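Aspartate aminotransferase (Leishmania major, PDB 4H51) probably transfers the amino group of L-aspartate to 2-oxoglutarate, as a homodimeric enzyme dependent on pyridoxal 5'-phosphate. Local coordinates at residues B[126-131]-B[291-296]; B[217-222]-B[248-253]; B[233-238]-B[335-340]. One frame throughout, in Å; residues are numbered along the deposited sequence.

Contact 1 of 3, residues B[126-131]-B[291-296]; sequences AKLLTR and KSVMDS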
ATOM      1  N   ALA B 126      -3.991  -7.496  11.441  1.00 11.25           N
ATOM      2  CA  ALA B 126      -4.663  -8.792  11.387  1.00 11.81           C
ATOM      3  C   ALA B 126      -3.670  -9.879  11.021  1.00 12.38           C
ATOM      4  O   ALA B 126      -3.720 -10.954  11.622  1.00 11.88           O
ATOM      5  CB  ALA B 126      -5.841  -8.792  10.421  1.00 11.18           C
ATOM      6  N   LYS B 127      -2.750  -9.587  10.083  1.00 12.62           N
ATOM      7  CA  LYS B 127      -1.677 -10.533   9.747  1.00 14.05           C
ATOM      8  C   LYS B 127      -0.684 -10.715  10.865  1.00 13.33           C
ATOM      9  O   LYS B 127      -0.288 -11.826  11.191  1.00 13.72           O
ATOM     10  CB  LYS B 127      -0.947 -10.096   8.452  1.00 16.03           C
ATOM     11  CG  LYS B 127      -1.854 -10.180   7.233  1.00 18.92           C
ATOM     12  CD  LYS B 127      -1.192  -9.817   5.902  1.00 21.64           C
ATOM     13  CE  LYS B 127      -2.238  -9.215   4.962  1.00 24.39           C
ATOM     14  NZ  LYS B 127      -1.888  -9.213   3.504  1.00 28.04           N
ATOM     15  N   LEU B 128      -0.260  -9.628  11.483  1.00 12.72           N
ATOM     16  CA  LEU B 128       0.677  -9.748  12.603  1.00 12.99           C
ATOM     17  C   LEU B 128       0.136 -10.688  13.715  1.00 13.13           C
ATOM     18  O   LEU B 128       0.876 -11.468  14.330  1.00 13.46           O
ATOM     19  CB  LEU B 128       0.959  -8.361  13.189  1.00 12.66           C
ATOM     20  CG  LEU B 128       1.839  -8.264  14.444  1.00 13.22           C
ATOM     21  CD1 LEU B 128       3.273  -8.738  14.183  1.00 13.02           C
ATOM     22  CD2 LEU B 128       1.855  -6.821  14.936  1.00 13.06           C
ATOM     23  N   LEU B 129      -1.154 -10.570  13.974  1.00 12.99           N
ATOM     24  CA  LEU B 129      -1.814 -11.303  15.074  1.00 13.51           C
ATOM     25  C   LEU B 129      -1.832 -12.809  14.792  1.00 13.99           C
ATOM     26  O   LEU B 129      -1.880 -13.604  15.729  1.00 15.77           O
ATOM     27  CB  LEU B 129      -3.224 -10.767  15.289  1.00 12.61           C
ATOM     28  CG  LEU B 129      -3.269  -9.438  16.054  1.00 12.01           C
ATOM     29  CD1 LEU B 129      -4.631  -8.805  16.045  1.00 11.75           C
ATOM     30  CD2 LEU B 129      -2.760  -9.492  17.479  1.00 12.36           C
ATOM     31  N   THR B 130      -1.805 -13.198  13.520  1.00 13.96           N
ATOM     32  CA  THR B 130      -1.706 -14.621  13.161  1.00 14.73           C
ATOM     33  C   THR B 130      -0.356 -15.210  13.588  1.00 16.08           C
ATOM     34  O   THR B 130      -0.205 -16.433  13.592  1.00 16.40           O
ATOM     35  CB  THR B 130      -1.965 -14.896  11.663  1.00 14.97           C
ATOM     36  OG1 THR B 130      -0.846 -14.472  10.854  1.00 14.41           O
ATOM     37  CG2 THR B 130      -3.249 -14.204  11.204  1.00 13.85           C
ATOM     38  N   ARG B 131       0.614 -14.369  13.957  1.00 16.65           N
ATOM     39  CA  ARG B 131       1.896 -14.860  14.487  1.00 18.62           C
ATOM     40  C   ARG B 131       1.935 -15.040  16.007  1.00 18.75           C
ATOM     41  O   ARG B 131       2.927 -15.544  16.529  1.00 19.04           O
ATOM     42  CB  ARG B 131       3.041 -13.949  14.053  1.00 20.14           C
ATOM     43  CG  ARG B 131       3.087 -13.637  12.555  1.00 21.57           C
ATOM     44  CD  ARG B 131       3.259 -14.916  11.776  1.00 25.94           C
ATOM     45  NE  ARG B 131       3.142 -14.687  10.355  1.00 27.55           N
ATOM     46  CZ  ARG B 131       4.158 -14.339   9.582  1.00 29.91           C
ATOM     47  NH1 ARG B 131       5.391 -14.195  10.096  1.00 29.99           N
ATOM     48  NH2 ARG B 131       3.937 -14.163   8.288  1.00 29.65           N
ATOM     49  N   LYS B 291       8.686  -5.659  15.728  1.00 15.24           N
ATOM     50  CA  LYS B 291       8.999  -4.778  14.609  1.00 15.98           C
ATOM     51  C   LYS B 291       9.542  -5.584  13.406  1.00 15.10           C
ATOM     52  O   LYS B 291       9.191  -5.323  12.249  1.00 13.88           O
ATOM     53  CB  LYS B 291      10.025  -3.726  15.027  1.00 18.36           C
ATOM     54  CG  LYS B 291      10.550  -2.855  13.886  1.00 20.94           C
ATOM     55  CD  LYS B 291       9.557  -1.791  13.452  1.00 24.10           C
ATOM     56  CE  LYS B 291      10.285  -0.450  13.228  1.00 26.32           C
ATOM     57  NZ  LYS B 291      11.571  -0.747  12.520  1.00 30.72           N
ATOM     58  N   SER B 292      10.349  -6.591  13.712  1.00 14.92           N
ATOM     59  CA  SER B 292      10.963  -7.428  12.659  1.00 14.86           C
ATOM     60  C   SER B 292       9.885  -8.211  11.901  1.00 13.88           C
ATOM     61  O   SER B 292       9.944  -8.412  10.672  1.00 13.68           O
ATOM     62  CB  SER B 292      12.009  -8.391  13.275  1.00 15.64           C
ATOM     63  OG  SER B 292      11.377  -9.541  13.864  1.00 16.00           O
ATOM     64  N   VAL B 293       8.849  -8.594  12.604  1.00 13.35           N
ATOM     65  CA  VAL B 293       7.714  -9.243  11.946  1.00 12.78           C
ATOM     66  C   VAL B 293       6.913  -8.244  11.110  1.00 12.24           C
ATOM     67  O   VAL B 293       6.545  -8.525   9.989  1.00 11.24           O
ATOM     68  CB  VAL B 293       6.806  -9.955  12.978  1.00 12.77           C
ATOM     69  CG1 VAL B 293       5.597 -10.579  12.302  1.00 12.08           C
ATOM     70  CG2 VAL B 293       7.596 -11.028  13.774  1.00 13.79           C
ATOM     71  N   MET B 294       6.599  -7.088  11.697  1.00 11.95           N
ATOM     72  CA  MET B 294       5.864  -6.053  10.972  1.00 11.48           C
ATOM     73  C   MET B 294       6.593  -5.715   9.643  1.00 11.72           C
ATOM     74  O   MET B 294       5.963  -5.720   8.581  1.00 10.76           O
ATOM     75  CB  MET B 294       5.740  -4.794  11.817  1.00 11.54           C
ATOM     76  CG  MET B 294       4.840  -4.894  13.061  1.00 11.58           C
ATOM     77  SD  MET B 294       4.867  -3.308  13.918  1.00 11.99           S
ATOM     78  CE  MET B 294       3.586  -3.486  15.182  1.00 11.73           C
ATOM     79  N   ASP B 295       7.896  -5.435   9.709  1.00 12.09           N
ATOM     80  CA  ASP B 295       8.720  -5.162   8.529  1.00 12.91           C
ATOM     81  C   ASP B 295       8.740  -6.330   7.524  1.00 13.31           C
ATOM     82  O   ASP B 295       8.674  -6.119   6.312  1.00 13.02           O
ATOM     83  CB  ASP B 295      10.134  -4.770   8.942  1.00 14.00           C
ATOM     84  CG  ASP B 295      10.215  -3.347   9.526  1.00 14.97           C
ATOM     85  OD1 ASP B 295       9.230  -2.551   9.504  1.00 13.77           O
ATOM     86  OD2 ASP B 295      11.319  -2.994   9.932  1.00 17.32           O
ATOM     87  N   SER B 296       8.805  -7.561   8.018  1.00 13.83           N
ATOM     88  CA  SER B 296       8.816  -8.695   7.125  1.00 14.74           C
ATOM     89  C   SER B 296       7.506  -8.730   6.350  1.00 13.55           C
ATOM     90  O   SER B 296       7.538  -9.007   5.158  1.00 13.86           O
ATOM     91  CB  SER B 296       9.115 -10.057   7.800  1.00 15.76           C
ATOM     92  OG  SER B 296       8.071 -10.400   8.716  1.00 17.98           O
TER
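Leu-128 of helix 117-129 meets Val-293 and Met-294 of helix 287-299 in a helix-helix packing of the large, PLP-binding domain of this fold-type I aminotransferase, near the second subunit. Apolar contacts make up the junction. The two methyls of Leu-128 are split between neighbours: CD1 lies 3.5 Å from Val-293 CG1, while CD2 lies 3.8 Å from Met-294 CE and also reaches Met-294 CG. With its CG anti to the backbone N (chi1 176°), Leu-128 swings its fork toward the other helix although its CB does not point there. The Met-294 side chain also touches Val-113 of strand 110-116.

Among the polar groups, Thr-130 OG1 donates to Lys-127 O at 2.7 Å, in the carbonyl plane on a lone pair, and Ser-296 OG donates to Val-293 O, tilted 23° from that carbonyl's plane, both within their own segments; Lys-127 NZ forms a salt bridge with Glu-301. At the subunit boundary, Val-293 packs on Gln-25 and Ser-292 OG is hydrogen-bonded to Gln-27 N, both of the second subunit. Arg-131 adds only aliphatic contact at the margin, its CG 4.0 Å from Val-293 CG1.

Contact 2 of 3, residues B[217-222]-B[248-253]; sequences SLMLAK and RLFARR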
ATOM      1  N   SER B 217     -12.133  -3.702  31.850  1.00 14.79           N
ATOM      2  CA  SER B 217     -12.076  -4.715  32.901  1.00 15.74           C
ATOM      3  C   SER B 217     -12.328  -6.138  32.373  1.00 15.58           C
ATOM      4  O   SER B 217     -11.667  -7.087  32.788  1.00 16.33           O
ATOM      5  CB  SER B 217     -13.115  -4.422  33.983  1.00 16.29           C
ATOM      6  OG  SER B 217     -12.798  -3.225  34.615  1.00 16.70           O
ATOM      7  N   LEU B 218     -13.289  -6.266  31.482  1.00 15.34           N
ATOM      8  CA  LEU B 218     -13.621  -7.563  30.884  1.00 15.45           C
ATOM      9  C   LEU B 218     -12.514  -8.059  29.958  1.00 14.82           C
ATOM     10  O   LEU B 218     -12.200  -9.270  29.945  1.00 15.00           O
ATOM     11  CB  LEU B 218     -14.914  -7.448  30.079  1.00 15.89           C
ATOM     12  CG  LEU B 218     -16.161  -7.169  30.895  1.00 16.83           C
ATOM     13  CD1 LEU B 218     -17.351  -7.174  29.964  1.00 17.18           C
ATOM     14  CD2 LEU B 218     -16.344  -8.217  31.990  1.00 18.31           C
ATOM     15  N   MET B 219     -11.912  -7.158  29.181  1.00 13.91           N
ATOM     16  CA  MET B 219     -10.810  -7.569  28.289  1.00 13.92           C
ATOM     17  C   MET B 219      -9.596  -8.055  29.080  1.00 14.44           C
ATOM     18  O   MET B 219      -8.886  -8.981  28.653  1.00 15.41           O
ATOM     19  CB  MET B 219     -10.366  -6.418  27.344  1.00 13.24           C
ATOM     20  CG  MET B 219     -11.497  -5.927  26.423  1.00 12.83           C
ATOM     21  SD  MET B 219     -11.839  -7.190  25.192  1.00 12.19           S
ATOM     22  CE  MET B 219     -13.407  -6.596  24.542  1.00 11.91           C
ATOM     23  N   LEU B 220      -9.351  -7.438  30.239  1.00 14.70           N
ATOM     24  CA  LEU B 220      -8.247  -7.844  31.080  1.00 15.39           C
ATOM     25  C   LEU B 220      -8.580  -9.177  31.744  1.00 15.72           C
ATOM     26  O   LEU B 220      -7.760 -10.065  31.743  1.00 16.21           O
ATOM     27  CB  LEU B 220      -7.922  -6.783  32.145  1.00 15.78           C
ATOM     28  CG  LEU B 220      -7.205  -5.539  31.658  1.00 15.49           C
ATOM     29  CD1 LEU B 220      -7.550  -4.308  32.518  1.00 15.94           C
ATOM     30  CD2 LEU B 220      -5.677  -5.762  31.574  1.00 15.79           C
ATOM     31  N   ALA B 221      -9.794  -9.339  32.250  1.00 15.88           N
ATOM     32  CA  ALA B 221     -10.196 -10.560  32.958  1.00 16.61           C
ATOM     33  C   ALA B 221     -10.129 -11.789  32.072  1.00 16.47           C
ATOM     34  O   ALA B 221      -9.751 -12.871  32.524  1.00 16.75           O
ATOM     35  CB  ALA B 221     -11.610 -10.407  33.528  1.00 16.86           C
ATOM     36  N   LYS B 222     -10.487 -11.590  30.809  1.00 15.53           N
ATOM     37  CA  LYS B 222     -10.567 -12.657  29.820  1.00 15.71           C
ATOM     38  C   LYS B 222      -9.255 -12.817  29.044  1.00 15.88           C
ATOM     39  O   LYS B 222      -9.134 -13.741  28.242  1.00 15.50           O
ATOM     40  CB  LYS B 222     -11.732 -12.396  28.852  1.00 15.05           C
ATOM     41  CG  LYS B 222     -13.126 -12.522  29.483  1.00 15.12           C
ATOM     42  CD  LYS B 222     -13.494 -13.970  29.768  1.00 15.63           C
ATOM     43  CE  LYS B 222     -13.745 -14.697  28.458  1.00 15.54           C
ATOM     44  NZ  LYS B 222     -13.944 -16.170  28.716  1.00 16.02           N
ATOM     45  N   ARG B 248      -6.568   5.641  25.445  1.00 11.66           N
ATOM     46  CA  ARG B 248      -5.735   6.099  26.590  1.00 12.11           C
ATOM     47  C   ARG B 248      -6.067   5.396  27.888  1.00 12.50           C
ATOM     48  O   ARG B 248      -5.165   5.063  28.665  1.00 12.84           O
ATOM     49  CB  ARG B 248      -5.763   7.637  26.803  1.00 12.45           C
ATOM     50  CG  ARG B 248      -5.186   8.401  25.640  1.00 12.15           C
ATOM     51  CD  ARG B 248      -5.255   9.890  25.805  1.00 12.76           C
ATOM     52  NE  ARG B 248      -4.748  10.554  24.587  1.00 12.83           N
ATOM     53  CZ  ARG B 248      -4.798  11.858  24.402  1.00 13.02           C
ATOM     54  NH1 ARG B 248      -5.274  12.634  25.355  1.00 13.87           N
ATOM     55  NH2 ARG B 248      -4.339  12.372  23.279  1.00 13.77           N
ATOM     56  N   LEU B 249      -7.350   5.124  28.104  1.00 12.40           N
ATOM     57  CA  LEU B 249      -7.792   4.324  29.277  1.00 12.77           C
ATOM     58  C   LEU B 249      -7.286   2.915  29.227  1.00 12.62           C
ATOM     59  O   LEU B 249      -6.796   2.400  30.229  1.00 13.42           O
ATOM     60  CB  LEU B 249      -9.323   4.247  29.336  1.00 12.77           C
ATOM     61  CG  LEU B 249     -10.008   3.351  30.393  1.00 13.62           C
ATOM     62  CD1 LEU B 249      -9.848   3.847  31.830  1.00 14.28           C
ATOM     63  CD2 LEU B 249     -11.475   3.263  30.008  1.00 14.09           C
ATOM     64  N   PHE B 250      -7.418   2.250  28.065  1.00 12.07           N
ATOM     65  CA  PHE B 250      -6.923   0.882  27.950  1.00 12.14           C
ATOM     66  C   PHE B 250      -5.406   0.817  28.207  1.00 12.43           C
ATOM     67  O   PHE B 250      -4.921  -0.111  28.853  1.00 12.67           O
ATOM     68  CB  PHE B 250      -7.314   0.252  26.594  1.00 11.59           C
ATOM     69  CG  PHE B 250      -8.770  -0.198  26.487  1.00 11.48           C
ATOM     70  CD1 PHE B 250      -9.821   0.576  26.960  1.00 11.97           C
ATOM     71  CD2 PHE B 250      -9.094  -1.369  25.840  1.00 11.44           C
ATOM     72  CE1 PHE B 250     -11.126   0.191  26.815  1.00 11.84           C
ATOM     73  CE2 PHE B 250     -10.417  -1.784  25.707  1.00 11.42           C
ATOM     74  CZ  PHE B 250     -11.434  -1.001  26.212  1.00 11.52           C
ATOM     75  N   ALA B 251      -4.654   1.779  27.672  1.00 12.57           N
ATOM     76  CA  ALA B 251      -3.202   1.831  27.904  1.00 13.08           C
ATOM     77  C   ALA B 251      -2.957   1.963  29.385  1.00 13.83           C
ATOM     78  O   ALA B 251      -2.166   1.229  29.938  1.00 14.16           O
ATOM     79  CB  ALA B 251      -2.569   3.026  27.183  1.00 12.89           C
ATOM     80  N   ARG B 252      -3.610   2.945  30.013  1.00 14.29           N
ATOM     81  CA  ARG B 252      -3.390   3.242  31.426  1.00 14.88           C
ATOM     82  C   ARG B 252      -3.691   2.023  32.268  1.00 15.79           C
ATOM     83  O   ARG B 252      -3.005   1.807  33.282  1.00 16.03           O
ATOM     84  CB  ARG B 252      -4.226   4.415  31.933  1.00 15.41           C
ATOM     85  N   ARG B 253      -4.666   1.194  31.835  1.00 15.36           N
ATOM     86  CA  ARG B 253      -5.016   0.009  32.608  1.00 16.08           C
ATOM     87  C   ARG B 253      -4.260  -1.274  32.221  1.00 16.33           C
ATOM     88  O   ARG B 253      -4.609  -2.343  32.706  1.00 16.61           O
ATOM     89  CB  ARG B 253      -6.531  -0.211  32.603  1.00 16.11           C
ATOM     90  CG  ARG B 253      -7.191   0.876  33.458  1.00 16.60           C
ATOM     91  CD  ARG B 253      -8.623   0.620  33.746  1.00 16.85           C
ATOM     92  NE  ARG B 253      -8.809  -0.687  34.386  1.00 16.86           N
ATOM     93  CZ  ARG B 253      -9.969  -1.320  34.385  1.00 16.78           C
ATOM     94  NH1 ARG B 253     -11.033  -0.760  33.782  1.00 16.62           N
ATOM     95  NH2 ARG B 253     -10.065  -2.519  34.925  1.00 16.80           N
TER
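Ser-217 and Arg-253 join helix 209-221 to the C-terminal end of helix 245-252, two helices packed beside the central sheet of the PLP-binding domain of the aminotransferase fold. Arg-253, the first residue to leave helical backbone angles, sends its side chain back across the gap. Its CG is anti to the carbonyl carbon, and a bend at chi3 (56°) turns the guanidinium end-on to the serine. Ser-217 OG, likewise anti to its own carbonyl carbon and beside the backbone N, sits at the guanidinium edge, almost exactly in its plane, and takes a bond from each terminal nitrogen of Arg-253: 2.8 Å from NH2 and 3.1 Å from NH1. The NH2 bond is the straighter, at 156° against 137°. Two N-H groups converging on one oxygen limit the rotation of the guanidinium, and Asn-213 OD1 adds a weak bond to NH1.

Leu-220 crosses the arginine side chain obliquely. Both its methyls approach Arg-253 O, CD1 at 3.5 Å and CD2 at 3.8 Å, and CD1 also lies 3.9 Å from Arg-253 NH2.

Deeper in, the ring of Phe-250 comes closer to helix 209-221 than its CB direction suggests, and packs edge-to-face with Phe-228 of strand 225-230. Met-219 turns twice, at chi1 and chi2, and rests on Val-226 of the same strand. Between these two buried side chains the closest atoms are Met-219 CG and Phe-250 CE2, 4.3 Å apart.

Contact 3 of 3, residues B[233-238]-B[335-340]; sequences QGYASG and ERIRTM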
ATOM      1  N   GLN B 233     -10.476   9.909  14.821  1.00 13.61           N
ATOM      2  CA  GLN B 233     -10.082  10.649  16.016  1.00 15.07           C
ATOM      3  C   GLN B 233     -10.269  12.134  15.762  1.00 16.28           C
ATOM      4  O   GLN B 233      -9.728  12.688  14.789  1.00 15.31           O
ATOM      5  CB  GLN B 233      -8.651  10.379  16.445  1.00 14.92           C
ATOM      6  CG  GLN B 233      -8.397  10.825  17.851  1.00 15.57           C
ATOM      7  CD  GLN B 233      -6.957  10.795  18.241  1.00 15.78           C
ATOM      8  OE1 GLN B 233      -6.155  10.111  17.610  1.00 15.69           O
ATOM      9  NE2 GLN B 233      -6.617  11.491  19.325  1.00 16.58           N
ATOM     10  N   GLY B 234     -11.088  12.765  16.593  1.00 18.16           N
ATOM     11  CA  GLY B 234     -11.550  14.140  16.299  1.00 20.88           C
ATOM     12  C   GLY B 234     -13.058  14.251  16.023  1.00 23.43           C
ATOM     13  O   GLY B 234     -13.651  15.288  16.365  1.00 24.13           O
ATOM     14  N   TYR B 235     -13.707  13.233  15.407  1.00 21.67           N
ATOM     15  CA  TYR B 235     -15.065  13.434  14.916  1.00 22.26           C
ATOM     16  C   TYR B 235     -16.156  13.126  15.967  1.00 23.77           C
ATOM     17  O   TYR B 235     -17.259  13.702  15.930  1.00 25.77           O
ATOM     18  CB  TYR B 235     -15.315  12.622  13.669  1.00 23.41           C
ATOM     19  CG  TYR B 235     -14.845  13.284  12.369  1.00 23.65           C
ATOM     20  CD1 TYR B 235     -15.604  14.291  11.764  1.00 25.68           C
ATOM     21  CD2 TYR B 235     -13.662  12.922  11.780  1.00 22.16           C
ATOM     22  CE1 TYR B 235     -15.173  14.906  10.598  1.00 25.56           C
ATOM     23  CE2 TYR B 235     -13.231  13.518  10.620  1.00 21.60           C
ATOM     24  CZ  TYR B 235     -13.974  14.486  10.031  1.00 23.20           C
ATOM     25  OH  TYR B 235     -13.560  15.032   8.880  1.00 26.42           O
ATOM     26  N   ALA B 236     -15.878  12.221  16.894  1.00 24.04           N
ATOM     27  CA  ALA B 236     -16.843  11.974  17.993  1.00 25.17           C
ATOM     28  C   ALA B 236     -17.184  13.245  18.773  1.00 27.55           C
ATOM     29  O   ALA B 236     -18.351  13.478  19.109  1.00 27.08           O
ATOM     30  CB  ALA B 236     -16.349  10.877  18.926  1.00 24.99           C
ATOM     31  N   SER B 237     -16.182  14.093  19.011  1.00 27.33           N
ATOM     32  CA  SER B 237     -16.395  15.332  19.765  1.00 26.15           C
ATOM     33  C   SER B 237     -15.925  16.647  19.110  1.00 25.70           C
ATOM     34  O   SER B 237     -16.344  17.704  19.580  1.00 27.09           O
ATOM     35  CB  SER B 237     -15.676  15.211  21.090  1.00 27.55           C
ATOM     36  OG  SER B 237     -14.282  15.258  20.824  1.00 25.43           O
ATOM     37  N   GLY B 238     -15.074  16.599  18.088  1.00 22.29           N
ATOM     38  CA  GLY B 238     -14.247  17.748  17.668  1.00 22.00           C
ATOM     39  C   GLY B 238     -12.960  18.010  18.460  1.00 20.29           C
ATOM     40  O   GLY B 238     -12.165  18.902  18.114  1.00 19.31           O
ATOM     41  N   GLU B 335     -18.163  20.546  14.102  1.00 16.98           N
ATOM     42  CA  GLU B 335     -19.289  21.397  14.432  1.00 18.10           C
ATOM     43  C   GLU B 335     -20.260  21.478  13.239  1.00 17.75           C
ATOM     44  O   GLU B 335     -21.471  21.474  13.441  1.00 17.12           O
ATOM     45  CB  GLU B 335     -18.825  22.788  14.860  1.00 21.03           C
ATOM     46  CG  GLU B 335     -19.875  23.884  14.914  1.00 23.27           C
ATOM     47  CD  GLU B 335     -20.930  23.684  15.971  1.00 26.54           C
ATOM     48  OE1 GLU B 335     -20.738  22.895  16.931  1.00 27.95           O
ATOM     49  OE2 GLU B 335     -21.982  24.343  15.836  1.00 32.74           O
ATOM     50  N   ARG B 336     -19.739  21.535  11.992  1.00 16.76           N
ATOM     51  CA  ARG B 336     -20.639  21.613  10.830  1.00 16.34           C
ATOM     52  C   ARG B 336     -21.483  20.351  10.725  1.00 16.05           C
ATOM     53  O   ARG B 336     -22.665  20.397  10.363  1.00 16.20           O
ATOM     54  CB  ARG B 336     -19.876  21.856   9.517  1.00 16.03           C
ATOM     55  CG  ARG B 336     -20.755  22.364   8.373  1.00 16.40           C
ATOM     56  CD  ARG B 336     -20.067  22.281   7.016  1.00 16.10           C
ATOM     57  NE  ARG B 336     -20.159  20.909   6.489  1.00 15.32           N
ATOM     58  CZ  ARG B 336     -21.269  20.344   6.003  1.00 15.23           C
ATOM     59  NH1 ARG B 336     -22.415  21.023   5.917  1.00 15.74           N
ATOM     60  NH2 ARG B 336     -21.223  19.080   5.579  1.00 14.46           N
ATOM     61  N   ILE B 337     -20.872  19.224  11.034  1.00 15.87           N
ATOM     62  CA  ILE B 337     -21.610  17.947  11.061  1.00 15.72           C
ATOM     63  C   ILE B 337     -22.729  18.019  12.069  1.00 16.42           C
ATOM     64  O   ILE B 337     -23.862  17.593  11.789  1.00 16.53           O
ATOM     65  CB  ILE B 337     -20.693  16.753  11.382  1.00 15.18           C
ATOM     66  CG1 ILE B 337     -19.650  16.586  10.245  1.00 14.59           C
ATOM     67  CG2 ILE B 337     -21.526  15.468  11.534  1.00 15.41           C
ATOM     68  CD1 ILE B 337     -18.513  15.629  10.559  1.00 13.87           C
ATOM     69  N   ARG B 338     -22.434  18.533  13.265  1.00 17.58           N
ATOM     70  CA  ARG B 338     -23.490  18.697  14.255  1.00 18.64           C
ATOM     71  C   ARG B 338     -24.630  19.572  13.779  1.00 18.93           C
ATOM     72  O   ARG B 338     -25.776  19.259  14.089  1.00 19.22           O
ATOM     73  CB  ARG B 338     -22.967  19.285  15.562  1.00 20.67           C
ATOM     74  CG  ARG B 338     -22.154  18.362  16.424  1.00 21.20           C
ATOM     75  CD  ARG B 338     -21.760  19.148  17.686  1.00 23.90           C
ATOM     76  NE  ARG B 338     -20.473  18.636  18.018  1.00 25.92           N
ATOM     77  CZ  ARG B 338     -19.300  19.253  17.967  1.00 25.42           C
ATOM     78  NH1 ARG B 338     -19.128  20.560  17.803  1.00 25.90           N
ATOM     79  NH2 ARG B 338     -18.261  18.495  18.230  1.00 27.37           N
ATOM     80  N   THR B 339     -24.336  20.675  13.064  1.00 19.16           N
ATOM     81  CA  THR B 339     -25.357  21.556  12.535  1.00 19.79           C
ATOM     82  C   THR B 339     -26.226  20.836  11.505  1.00 19.20           C
ATOM     83  O   THR B 339     -27.435  21.053  11.466  1.00 19.09           O
ATOM     84  CB  THR B 339     -24.837  22.935  11.986  1.00 21.39           C
ATOM     85  OG1 THR B 339     -24.169  22.807  10.709  1.00 22.57           O
ATOM     86  CG2 THR B 339     -23.888  23.587  12.992  1.00 20.87           C
ATOM     87  N   MET B 340     -25.624  19.933  10.730  1.00 18.08           N
ATOM     88  CA  MET B 340     -26.418  19.125   9.780  1.00 17.48           C
ATOM     89  C   MET B 340     -27.340  18.139  10.523  1.00 17.40           C
ATOM     90  O   MET B 340     -28.494  17.937  10.140  1.00 16.91           O
ATOM     91  CB  MET B 340     -25.463  18.381   8.809  1.00 16.87           C
ATOM     92  CG  MET B 340     -24.698  19.323   7.863  1.00 16.62           C
ATOM     93  SD  MET B 340     -25.746  20.373   6.831  1.00 17.86           S
ATOM     94  CE  MET B 340     -25.882  21.974   7.695  1.00 18.51           C
TER
HETATM   95  O   HOH W   1     -19.660  15.545  17.279  1.00 31.82           O
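The irregular backbone of 233-238, a loop of the PLP-binding domain following strand 225-230, runs past one side of helix 320-350, the long helix that in this family connects the large and small domains, with the CA atoms of Gly-238 and Glu-335 7.0 Å apart and those of Tyr-235 and Ile-337 8.8 Å apart. Gly-234 and Gly-238 both have positive phi, at backbone angles that call for glycine. Tyr-235 and Ile-337 form the apolar part. The isoleucine side chain comes in at about a right angle, and Ile-337 CD1 lies at the ring edge, 3.4 Å from both Tyr-235 CE1 and Tyr-235 CD1. Tyr-235 OH is hydrogen-bonded to the main-chain O of the modified lysine at position 265, whose side chain bears the cofactor.

Arg-338 leads the polar part. Bent at chi3, it brings NH2 near Ser-237 O, but at an angle poor for a hydrogen bond. One turn back on the same helix, Glu-335 OE1 accepts an N-H from Arg-338 NH1 at 3.0 Å through its anti lone pair, in a salt bridge lying nearly in the guanidinium plane. Water 1 lies 3.1 Å from Ala-236 O and accepts a weak bond from Arg-338 NE, a tenuous link.

The salt bridge would steady the guanidinium and partly balance its charge, while the isoleucine contact and the OH bond hold the Tyr-235 ring at two places.

Contacts 1 and 2 lie in the large PLP-binding domain; contact 3 joins that domain to the long helix 320-350. None touches another. Contact 2 is nested in the chain loop closed by contact 1, their centres about 23 Å apart; contact 3 alternates with both along the sequence. Strand 225-230 ties two of them together: it lies against the buried side chains of contact 2 and leads on into loop 233-238 of contact 3, and the nearest atoms of contacts 2 and 3 are about 5 Å apart. Contacts 1 and 3 lie on opposite sides of the chain's centre, about 34 Å between centres: contact 1 faces the second subunit, whereas contact 3 adjoins the modified lysine at position 265 that carries the cofactor.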